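Local atomic coordinates of FAD dependent oxidoreductase (Chelativorans sp. BNC1, PDB entry 6PXS), a protein that probably oxidises iminodiacetate, as an FAD-dependent iminodiacetate oxidase of the DadA oxidoreductase family. Residues A40-V45 / Y250-D255; I227-L232 / R258-A263. All coordinates share one frame; numbering follows the deposited sequence.

Interaction 1: A40-V45 / Y250-D255. With FAD (flavin-adenine dinucleotide), chain E.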
ATOM      1  N   ALA A  40     -15.924   1.041   1.146  1.00 26.24           N
ATOM      2  CA  ALA A  40     -15.705   2.169   0.252  1.00 32.65           C
ATOM      3  C   ALA A  40     -16.838   3.182   0.290  1.00 38.28           C
ATOM      4  O   ALA A  40     -16.808   4.151  -0.479  1.00 39.75           O
ATOM      5  CB  ALA A  40     -15.510   1.674  -1.188  1.00 30.17           C
ATOM      6  N   GLY A  41     -17.831   2.993   1.153  1.00 40.25           N
ATOM      7  CA  GLY A  41     -18.961   3.898   1.212  1.00 39.61           C
ATOM      8  C   GLY A  41     -18.582   5.295   1.654  1.00 43.27           C
ATOM      9  O   GLY A  41     -17.897   5.472   2.666  1.00 48.88           O
ATOM     10  N   ALA A  42     -19.025   6.299   0.895  1.00 46.23           N
ATOM     11  CA  ALA A  42     -18.737   7.685   1.245  1.00 49.83           C
ATOM     12  C   ALA A  42     -19.232   8.001   2.650  1.00 48.60           C
ATOM     13  O   ALA A  42     -18.444   8.338   3.540  1.00 46.34           O
ATOM     14  CB  ALA A  42     -19.376   8.624   0.220  1.00 50.11           C
ATOM     15  N   GLY A  43     -20.541   7.887   2.866  1.00 50.87           N
ATOM     16  CA  GLY A  43     -21.105   8.067   4.188  1.00 52.12           C
ATOM     17  C   GLY A  43     -21.975   9.296   4.349  1.00 51.71           C
ATOM     18  O   GLY A  43     -21.971   9.921   5.413  1.00 54.03           O
ATOM     19  N   VAL A  44     -22.727   9.654   3.313  1.00 48.69           N
ATOM     20  CA  VAL A  44     -23.641  10.789   3.374  1.00 44.06           C
ATOM     21  C   VAL A  44     -25.017  10.291   3.791  1.00 44.81           C
ATOM     22  O   VAL A  44     -25.511   9.285   3.266  1.00 46.95           O
ATOM     23  CB  VAL A  44     -23.708  11.514   2.021  1.00 42.21           C
ATOM     24  CG1 VAL A  44     -24.760  12.610   2.061  1.00 41.34           C
ATOM     25  CG2 VAL A  44     -22.349  12.086   1.663  1.00 44.24           C
ATOM     26  N   VAL A  45     -25.639  10.993   4.737  1.00 43.73           N
ATOM     27  CA  VAL A  45     -26.978  10.661   5.226  1.00 43.12           C
ATOM     28  C   VAL A  45     -27.807  11.939   5.129  1.00 45.12           C
ATOM     29  O   VAL A  45     -27.846  12.747   6.063  1.00 47.97           O
ATOM     30  CB  VAL A  45     -26.964  10.117   6.658  1.00 42.65           C
ATOM     31  CG1 VAL A  45     -28.371   9.762   7.102  1.00 45.23           C
ATOM     32  CG2 VAL A  45     -26.048   8.908   6.755  1.00 42.68           C
ATOM     33  N   TYR A 250     -20.655  14.521  -5.266  1.00 38.08           N
ATOM     34  CA  TYR A 250     -20.832  15.042  -3.915  1.00 35.12           C
ATOM     35  C   TYR A 250     -19.466  15.080  -3.244  1.00 35.96           C
ATOM     36  O   TYR A 250     -18.448  14.720  -3.841  1.00 37.89           O
ATOM     37  CB  TYR A 250     -21.820  14.187  -3.121  1.00 32.48           C
ATOM     38  CG  TYR A 250     -21.479  12.715  -3.114  1.00 32.72           C
ATOM     39  CD1 TYR A 250     -20.608  12.188  -2.168  1.00 35.73           C
ATOM     40  CD2 TYR A 250     -22.026  11.852  -4.053  1.00 34.38           C
ATOM     41  CE1 TYR A 250     -20.293  10.841  -2.156  1.00 34.31           C
ATOM     42  CE2 TYR A 250     -21.717  10.502  -4.050  1.00 36.90           C
ATOM     43  CZ  TYR A 250     -20.851  10.003  -3.100  1.00 35.96           C
ATOM     44  OH  TYR A 250     -20.543   8.662  -3.095  1.00 37.07           O
ATOM     45  N   MET A 251     -19.449  15.527  -1.992  1.00 35.73           N
ATOM     46  CA  MET A 251     -18.230  15.501  -1.200  1.00 35.76           C
ATOM     47  C   MET A 251     -18.574  15.854   0.237  1.00 36.54           C
ATOM     48  O   MET A 251     -19.549  16.563   0.497  1.00 37.87           O
ATOM     49  CB  MET A 251     -17.176  16.465  -1.755  1.00 36.25           C
ATOM     50  CG  MET A 251     -17.587  17.922  -1.737  1.00 42.12           C
ATOM     51  SD  MET A 251     -16.387  18.962  -2.592  1.00 46.38           S
ATOM     52  CE  MET A 251     -16.916  20.580  -2.046  1.00 50.50           C
ATOM     53  N   LEU A 252     -17.762  15.345   1.161  1.00 36.75           N
ATOM     54  CA  LEU A 252     -17.970  15.558   2.585  1.00 36.03           C
ATOM     55  C   LEU A 252     -16.612  15.618   3.269  1.00 33.25           C
ATOM     56  O   LEU A 252     -15.572  15.375   2.652  1.00 32.68           O
ATOM     57  CB  LEU A 252     -18.842  14.455   3.197  1.00 39.22           C
ATOM     58  CG  LEU A 252     -18.324  13.018   3.083  1.00 39.20           C
ATOM     59  CD1 LEU A 252     -19.081  12.102   4.034  1.00 39.72           C
ATOM     60  CD2 LEU A 252     -18.433  12.500   1.657  1.00 37.24           C
ATOM     61  N   ALA A 253     -16.632  15.940   4.561  1.00 35.11           N
ATOM     62  CA  ALA A 253     -15.415  16.100   5.341  1.00 36.38           C
ATOM     63  C   ALA A 253     -15.515  15.315   6.640  1.00 43.55           C
ATOM     64  O   ALA A 253     -16.604  15.133   7.192  1.00 50.29           O
ATOM     65  CB  ALA A 253     -15.144  17.573   5.660  1.00 35.58           C
ATOM     66  N   PHE A 254     -14.364  14.854   7.121  1.00 41.82           N
ATOM     67  CA  PHE A 254     -14.253  14.168   8.398  1.00 42.02           C
ATOM     68  C   PHE A 254     -13.303  14.937   9.312  1.00 43.25           C
ATOM     69  O   PHE A 254     -12.648  15.898   8.902  1.00 40.12           O
ATOM     70  CB  PHE A 254     -13.779  12.723   8.209  1.00 40.11           C
ATOM     71  CG  PHE A 254     -14.789  11.841   7.530  1.00 40.09           C
ATOM     72  CD1 PHE A 254     -15.943  11.455   8.191  1.00 42.75           C
ATOM     73  CD2 PHE A 254     -14.585  11.396   6.235  1.00 43.23           C
ATOM     74  CE1 PHE A 254     -16.877  10.643   7.570  1.00 44.37           C
ATOM     75  CE2 PHE A 254     -15.514  10.584   5.609  1.00 41.68           C
ATOM     76  CZ  PHE A 254     -16.660  10.207   6.278  1.00 41.77           C
ATOM     77  N   ASP A 255     -13.230  14.489  10.569  1.00 45.45           N
ATOM     78  CA  ASP A 255     -12.556  15.275  11.600  1.00 45.48           C
ATOM     79  C   ASP A 255     -11.065  15.431  11.316  1.00 43.25           C
ATOM     80  O   ASP A 255     -10.493  16.502  11.554  1.00 44.86           O
ATOM     81  CB  ASP A 255     -12.765  14.631  12.972  1.00 48.90           C
ATOM     82  CG  ASP A 255     -14.149  14.894  13.540  1.00 50.95           C
ATOM     83  OD1 ASP A 255     -14.750  15.935  13.205  1.00 50.13           O
ATOM     84  OD2 ASP A 255     -14.633  14.060  14.333  1.00 55.07           O
TER
HETATM   85  PA  FAD E 401     -21.268  -5.415   1.086  1.00 34.20           P
HETATM   86  O1A FAD E 401     -20.466  -5.561  -0.152  1.00 31.30           O
HETATM   87  O2A FAD E 401     -20.776  -4.311   2.026  1.00 37.43           O
HETATM   88  O5B FAD E 401     -21.371  -6.766   1.878  1.00 36.36           O
HETATM   89  C5B FAD E 401     -21.245  -8.038   1.210  1.00 41.88           C
HETATM   90  C4B FAD E 401     -20.358  -8.930   2.039  1.00 43.79           C
HETATM   91  O4B FAD E 401     -20.735 -10.313   1.836  1.00 50.20           O
HETATM   92  C3B FAD E 401     -18.869  -8.840   1.703  1.00 41.67           C
HETATM   93  O3B FAD E 401     -18.087  -8.876   2.891  1.00 38.21           O
HETATM   94  C2B FAD E 401     -18.640 -10.081   0.838  1.00 48.53           C
HETATM   95  O2B FAD E 401     -17.294 -10.538   0.891  1.00 45.90           O
HETATM   96  C1B FAD E 401     -19.585 -11.066   1.518  1.00 50.04           C
HETATM   97  N9A FAD E 401     -19.982 -12.198   0.687  1.00 64.90           N
HETATM   98  C8A FAD E 401     -20.585 -12.156  -0.542  1.00 49.07           C
HETATM   99  N7A FAD E 401     -20.823 -13.338  -1.059  1.00 55.79           N
HETATM  100  C5A FAD E 401     -20.341 -14.218  -0.101  1.00 55.82           C
HETATM  101  C6A FAD E 401     -20.295 -15.624  -0.040  1.00 55.56           C
HETATM  102  N6A FAD E 401     -20.756 -16.426  -1.004  1.00 53.75           N
HETATM  103  N1A FAD E 401     -19.746 -16.186   1.060  1.00 51.65           N
HETATM  104  C2A FAD E 401     -19.280 -15.394   2.028  1.00 53.95           C
HETATM  105  N3A FAD E 401     -19.272 -14.059   2.078  1.00 49.50           N
HETATM  106  C4A FAD E 401     -19.819 -13.529   0.979  1.00 52.75           C
HETATM  107  N1  FAD E 401     -24.532   4.642   0.603  1.00 48.07           N
HETATM  108  C2  FAD E 401     -25.025   5.711   1.294  1.00 48.59           C
HETATM  109  O2  FAD E 401     -26.054   5.625   1.973  1.00 50.66           O
HETATM  110  N3  FAD E 401     -24.363   6.926   1.245  1.00 44.09           N
HETATM  111  C4  FAD E 401     -23.208   7.190   0.539  1.00 44.82           C
HETATM  112  O4  FAD E 401     -22.709   8.313   0.570  1.00 46.56           O
HETATM  113  C4X FAD E 401     -22.694   6.049  -0.195  1.00 44.58           C
HETATM  114  N5  FAD E 401     -21.604   6.210  -0.891  1.00 42.04           N
HETATM  115  C5X FAD E 401     -21.111   5.120  -1.592  1.00 39.85           C
HETATM  116  C6  FAD E 401     -19.946   5.277  -2.342  1.00 41.20           C
HETATM  117  C7  FAD E 401     -19.408   4.213  -3.059  1.00 39.97           C
HETATM  118  C7M FAD E 401     -18.148   4.420  -3.858  1.00 40.53           C
HETATM  119  C8  FAD E 401     -20.050   2.966  -3.036  1.00 40.98           C
HETATM  120  C8M FAD E 401     -19.493   1.796  -3.805  1.00 45.61           C
HETATM  121  C9  FAD E 401     -21.213   2.807  -2.288  1.00 39.84           C
HETATM  122  C9A FAD E 401     -21.747   3.870  -1.568  1.00 38.25           C
HETATM  123  N10 FAD E 401     -22.922   3.739  -0.799  1.00 38.61           N
HETATM  124  C10 FAD E 401     -23.427   4.813  -0.102  1.00 44.05           C
HETATM  125  C1' FAD E 401     -23.646   2.458  -0.744  1.00 37.09           C
HETATM  126  C2' FAD E 401     -23.149   1.530   0.362  1.00 37.57           C
HETATM  127  O2' FAD E 401     -21.726   1.598   0.465  1.00 38.44           O
HETATM  128  C3' FAD E 401     -23.558   0.095   0.029  1.00 35.71           C
HETATM  129  O3' FAD E 401     -24.890   0.094  -0.472  1.00 39.32           O
HETATM  130  C4' FAD E 401     -23.492  -0.873   1.210  1.00 35.02           C
HETATM  131  O4' FAD E 401     -22.167  -0.869   1.740  1.00 34.98           O
HETATM  132  C5' FAD E 401     -23.888  -2.276   0.801  1.00 37.30           C
HETATM  133  O5' FAD E 401     -23.715  -3.165   1.923  1.00 36.52           O
HETATM  134  P   FAD E 401     -23.915  -4.718   1.765  1.00 36.98           P
HETATM  135  O1P FAD E 401     -25.264  -4.976   1.084  1.00 41.73           O
HETATM  136  O2P FAD E 401     -23.700  -5.442   3.044  1.00 34.01           O
HETATM  137  O3P FAD E 401     -22.779  -5.100   0.721  1.00 38.96           O
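Tyr250 and Phe254 both meet Ala42 of the flavin-binding loop at their ring edges. Ala42 CB lies near the plane of the Tyr250 ring, close to CE1, while Val44 CG2 and the flavin O4 approach that ring obliquely. With CG between the backbone N and the carbonyl carbon (chi1 53°), the Tyr250 ring reaches the loop edge-first at Ala42, and its OH ends 3.5 Å from FAD N5. The Phe254 ring likewise turns its edge to the loop, with CZ 3.8 Å from the in-plane Ala42 O. Between the rings, Leu252 spreads its methyls: CD1 beside the carbonyl oxygens of Ala42 and Gly43, CD2 against Val44 CG2 at 3.9 Å. No hydrogen bond joins the segments; the loop turns several of its backbone polar groups to the cofactor. FAD O4 is gripped twice, by Gly43 N at 3.2 Å and by Val44 N at 3.1 Å, the latter nearly straight (170°), while FAD N3 gives a weak bond to Val44 O. Val44 thus reads the pyrimidine edge of the isoalloxazine. Around this buried contact, strand 44-45 pairs with strand 148-149, strand 242-244 packs on Val44 and Tyr250, and strand 258-261 adjoins Leu252 and Phe254.

Interaction 2: I227-L232 / R258-A263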
ATOM      1  N   ILE A 227     -13.950   6.306  -5.381  1.00 36.92           N
ATOM      2  CA  ILE A 227     -14.155   7.425  -4.468  1.00 35.50           C
ATOM      3  C   ILE A 227     -12.793   7.908  -3.992  1.00 38.47           C
ATOM      4  O   ILE A 227     -11.934   7.097  -3.631  1.00 42.35           O
ATOM      5  CB  ILE A 227     -15.049   7.023  -3.279  1.00 36.77           C
ATOM      6  CG1 ILE A 227     -15.345   8.230  -2.389  1.00 38.95           C
ATOM      7  CG2 ILE A 227     -14.400   5.909  -2.470  1.00 38.08           C
ATOM      8  CD1 ILE A 227     -16.442   7.973  -1.373  1.00 36.69           C
ATOM      9  N   ILE A 228     -12.596   9.226  -3.994  1.00 38.56           N
ATOM     10  CA  ILE A 228     -11.302   9.832  -3.698  1.00 38.57           C
ATOM     11  C   ILE A 228     -11.313  10.391  -2.283  1.00 38.26           C
ATOM     12  O   ILE A 228     -12.311  10.970  -1.836  1.00 40.42           O
ATOM     13  CB  ILE A 228     -10.964  10.935  -4.721  1.00 38.47           C
ATOM     14  CG1 ILE A 228     -10.744  10.317  -6.103  1.00 36.02           C
ATOM     15  CG2 ILE A 228      -9.734  11.715  -4.271  1.00 40.93           C
ATOM     16  CD1 ILE A 228     -10.540  11.326  -7.204  1.00 35.61           C
ATOM     17  N   HIS A 229     -10.193  10.229  -1.583  1.00 39.48           N
ATOM     18  CA  HIS A 229     -10.009  10.752  -0.235  1.00 37.78           C
ATOM     19  C   HIS A 229      -8.882  11.773  -0.259  1.00 37.55           C
ATOM     20  O   HIS A 229      -7.767  11.461  -0.688  1.00 36.86           O
ATOM     21  CB  HIS A 229      -9.696   9.625   0.752  1.00 38.01           C
ATOM     22  CG  HIS A 229     -10.863   8.732   1.035  1.00 40.64           C
ATOM     23  ND1 HIS A 229     -11.364   8.542   2.304  1.00 41.85           N
ATOM     24  CD2 HIS A 229     -11.635   7.985   0.210  1.00 40.33           C
ATOM     25  CE1 HIS A 229     -12.391   7.713   2.252  1.00 41.46           C
ATOM     26  NE2 HIS A 229     -12.576   7.360   0.992  1.00 41.58           N
ATOM     27  N   LEU A 230      -9.175  12.986   0.200  1.00 38.33           N
ATOM     28  CA  LEU A 230      -8.219  14.082   0.215  1.00 33.37           C
ATOM     29  C   LEU A 230      -7.817  14.412   1.646  1.00 33.31           C
ATOM     30  O   LEU A 230      -8.472  14.008   2.609  1.00 36.85           O
ATOM     31  CB  LEU A 230      -8.803  15.328  -0.455  1.00 31.25           C
ATOM     32  CG  LEU A 230      -9.367  15.127  -1.861  1.00 30.12           C
ATOM     33  CD1 LEU A 230      -9.947  16.430  -2.376  1.00 34.32           C
ATOM     34  CD2 LEU A 230      -8.304  14.608  -2.810  1.00 33.39           C
ATOM     35  N   HIS A 231      -6.728  15.167   1.771  1.00 35.75           N
ATOM     36  CA  HIS A 231      -6.194  15.560   3.067  1.00 36.52           C
ATOM     37  C   HIS A 231      -5.779  17.020   3.009  1.00 37.80           C
ATOM     38  O   HIS A 231      -5.020  17.416   2.120  1.00 36.97           O
ATOM     39  CB  HIS A 231      -5.003  14.676   3.456  1.00 41.01           C
ATOM     40  CG  HIS A 231      -4.387  15.031   4.773  1.00 43.96           C
ATOM     41  ND1 HIS A 231      -5.075  14.943   5.964  1.00 45.87           N
ATOM     42  CD2 HIS A 231      -3.144  15.466   5.087  1.00 43.71           C
ATOM     43  CE1 HIS A 231      -4.282  15.312   6.955  1.00 45.81           C
ATOM     44  NE2 HIS A 231      -3.105  15.636   6.450  1.00 46.11           N
ATOM     45  N   LEU A 232      -6.282  17.818   3.954  1.00 38.69           N
ATOM     46  CA  LEU A 232      -5.983  19.246   4.045  1.00 40.53           C
ATOM     47  C   LEU A 232      -5.070  19.483   5.244  1.00 41.03           C
ATOM     48  O   LEU A 232      -5.552  19.821   6.334  1.00 39.11           O
ATOM     49  CB  LEU A 232      -7.269  20.064   4.177  1.00 44.15           C
ATOM     50  CG  LEU A 232      -8.128  20.261   2.924  1.00 42.82           C
ATOM     51  CD1 LEU A 232      -7.350  21.016   1.855  1.00 45.32           C
ATOM     52  CD2 LEU A 232      -8.636  18.931   2.388  1.00 41.77           C
ATOM     53  N   ARG A 258      -9.795  15.503   6.592  1.00 43.47           N
ATOM     54  CA  ARG A 258     -10.011  14.631   5.447  1.00 41.62           C
ATOM     55  C   ARG A 258     -11.271  15.052   4.704  1.00 36.58           C
ATOM     56  O   ARG A 258     -12.298  15.349   5.322  1.00 39.00           O
ATOM     57  CB  ARG A 258     -10.127  13.172   5.895  1.00 45.76           C
ATOM     58  CG  ARG A 258     -10.067  12.165   4.760  1.00 55.16           C
ATOM     59  CD  ARG A 258      -9.950  10.741   5.286  1.00 65.13           C
ATOM     60  NE  ARG A 258     -11.121  10.344   6.063  1.00 72.91           N
ATOM     61  CZ  ARG A 258     -11.281   9.147   6.620  1.00 77.24           C
ATOM     62  NH1 ARG A 258     -10.343   8.217   6.491  1.00 79.60           N
ATOM     63  NH2 ARG A 258     -12.383   8.878   7.308  1.00 77.52           N
ATOM     64  N   VAL A 259     -11.185  15.081   3.377  1.00 35.71           N
ATOM     65  CA  VAL A 259     -12.313  15.405   2.513  1.00 34.04           C
ATOM     66  C   VAL A 259     -12.456  14.298   1.479  1.00 33.13           C
ATOM     67  O   VAL A 259     -11.475  13.923   0.828  1.00 35.69           O
ATOM     68  CB  VAL A 259     -12.136  16.771   1.821  1.00 35.18           C
ATOM     69  CG1 VAL A 259     -13.296  17.047   0.881  1.00 33.00           C
ATOM     70  CG2 VAL A 259     -12.015  17.877   2.857  1.00 36.66           C
ATOM     71  N   VAL A 260     -13.673  13.780   1.333  1.00 32.14           N
ATOM     72  CA  VAL A 260     -13.988  12.730   0.371  1.00 30.87           C
ATOM     73  C   VAL A 260     -14.837  13.337  -0.736  1.00 34.76           C
ATOM     74  O   VAL A 260     -15.674  14.209  -0.476  1.00 35.81           O
ATOM     75  CB  VAL A 260     -14.720  11.555   1.049  1.00 31.75           C
ATOM     76  CG1 VAL A 260     -14.930  10.417   0.068  1.00 29.09           C
ATOM     77  CG2 VAL A 260     -13.942  11.083   2.273  1.00 33.16           C
ATOM     78  N   VAL A 261     -14.625  12.876  -1.969  1.00 42.30           N
ATOM     79  CA  VAL A 261     -15.271  13.463  -3.136  1.00 48.65           C
ATOM     80  C   VAL A 261     -16.110  12.407  -3.846  1.00 61.80           C
ATOM     81  O   VAL A 261     -15.784  11.215  -3.843  1.00 53.86           O
ATOM     82  CB  VAL A 261     -14.238  14.083  -4.100  1.00 42.08           C
ATOM     83  CG1 VAL A 261     -14.939  14.839  -5.219  1.00 37.77           C
ATOM     84  CG2 VAL A 261     -13.303  15.007  -3.342  1.00 37.05           C
ATOM     85  N   GLY A 262     -17.192  12.870  -4.477  1.00 74.20           N
ATOM     86  CA  GLY A 262     -18.203  12.019  -5.078  1.00 72.68           C
ATOM     87  C   GLY A 262     -17.661  10.888  -5.924  1.00 71.04           C
ATOM     88  O   GLY A 262     -16.563  10.984  -6.475  1.00 78.51           O
ATOM     89  N   ALA A 263     -18.433   9.814  -6.038  1.00 61.45           N
ATOM     90  CA  ALA A 263     -17.964   8.578  -6.639  1.00 58.10           C
ATOM     91  C   ALA A 263     -18.470   8.423  -8.070  1.00 50.15           C
ATOM     92  O   ALA A 263     -19.379   9.121  -8.523  1.00 47.93           O
ATOM     93  CB  ALA A 263     -18.403   7.378  -5.794  1.00 60.82           C
TER
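Backbone hydrogen bonds join Leu230 and Val259 in both directions: Leu230 N donates to Val259 O, and Val259 N returns a bond to Leu230 O at 3.0 Å. Farther along, Val261 N donates to Ile228 O. Weaker CA-H...O contacts run beside these bonds, from Val260 CA to Ile228 O and from Arg258 CA to Leu230 O.

The pairing illustrates an antiparallel register in which side chains alternate between two faces: His229 and Val260, a non-hydrogen-bonded pair, share one face with Arg258, while Leu230 and Val259 share the other with Val261. The short segments 227-231 and 258-261 have N-to-C directions 155° apart, and their strands are the inner pair of a four-stranded antiparallel sheet, with 251-254 beyond 258-261 and 298-310 beyond 220-231.

Aromatic and charged groups meet on the His229 face. Val260 CG2 makes a CH-pi contact over the imidazole, 3.8 Å from the centroid and offset toward the rim. Arg258 CD lies at the edge of that ring, 4.0 Å from His229 ND1; the arginine chain bends at chi3 (63°), and its guanidinium stands almost perpendicular to the imidazole, presenting one face to ND1. The nearby guanidinium would probably disfavour protonation of His229. Arg258 also has a long, weak ion pair with Asp151.

Apolar contacts fill in the rest. Ile227, with CG1 anti to the backbone N (chi1 -176°), sends CD1 across to Val260 CG1, and its CB lies 4.2 Å from Ala263 CB, a side chain that reaches the FAD. On the Leu230 face, Leu230 CD1 packs against Val261 CG2 at 3.8 Å, and helix 277-290 covers Ile228 and Val261; beyond the strand, Leu232 CD2 comes to 3.6 Å from Val259 CG2.

Both contacts are largely buried, but interaction 1 lies deeper, its centre about 11 Å from the chain's centre, against about 17 Å for that of interaction 2, where the partly exposed Leu232 and Arg258 mark one end. Both reach one antiparallel sheet, through 250-255 in interaction 1 and through both segments of interaction 2; Val260 N is probably bonded to Leu252 O at 2.8 Å. The chemistry follows position. Within the sheet, backbone hydrogen bonds join 227-232 and 258-263; from the outermost strand on that side within this chain, 250-255 offers side chains to a loop that donates two backbone N-H groups to the flavin O4. Ala42 CB packs on Ile227 CD1, so the two contacts meet beside the cofactor.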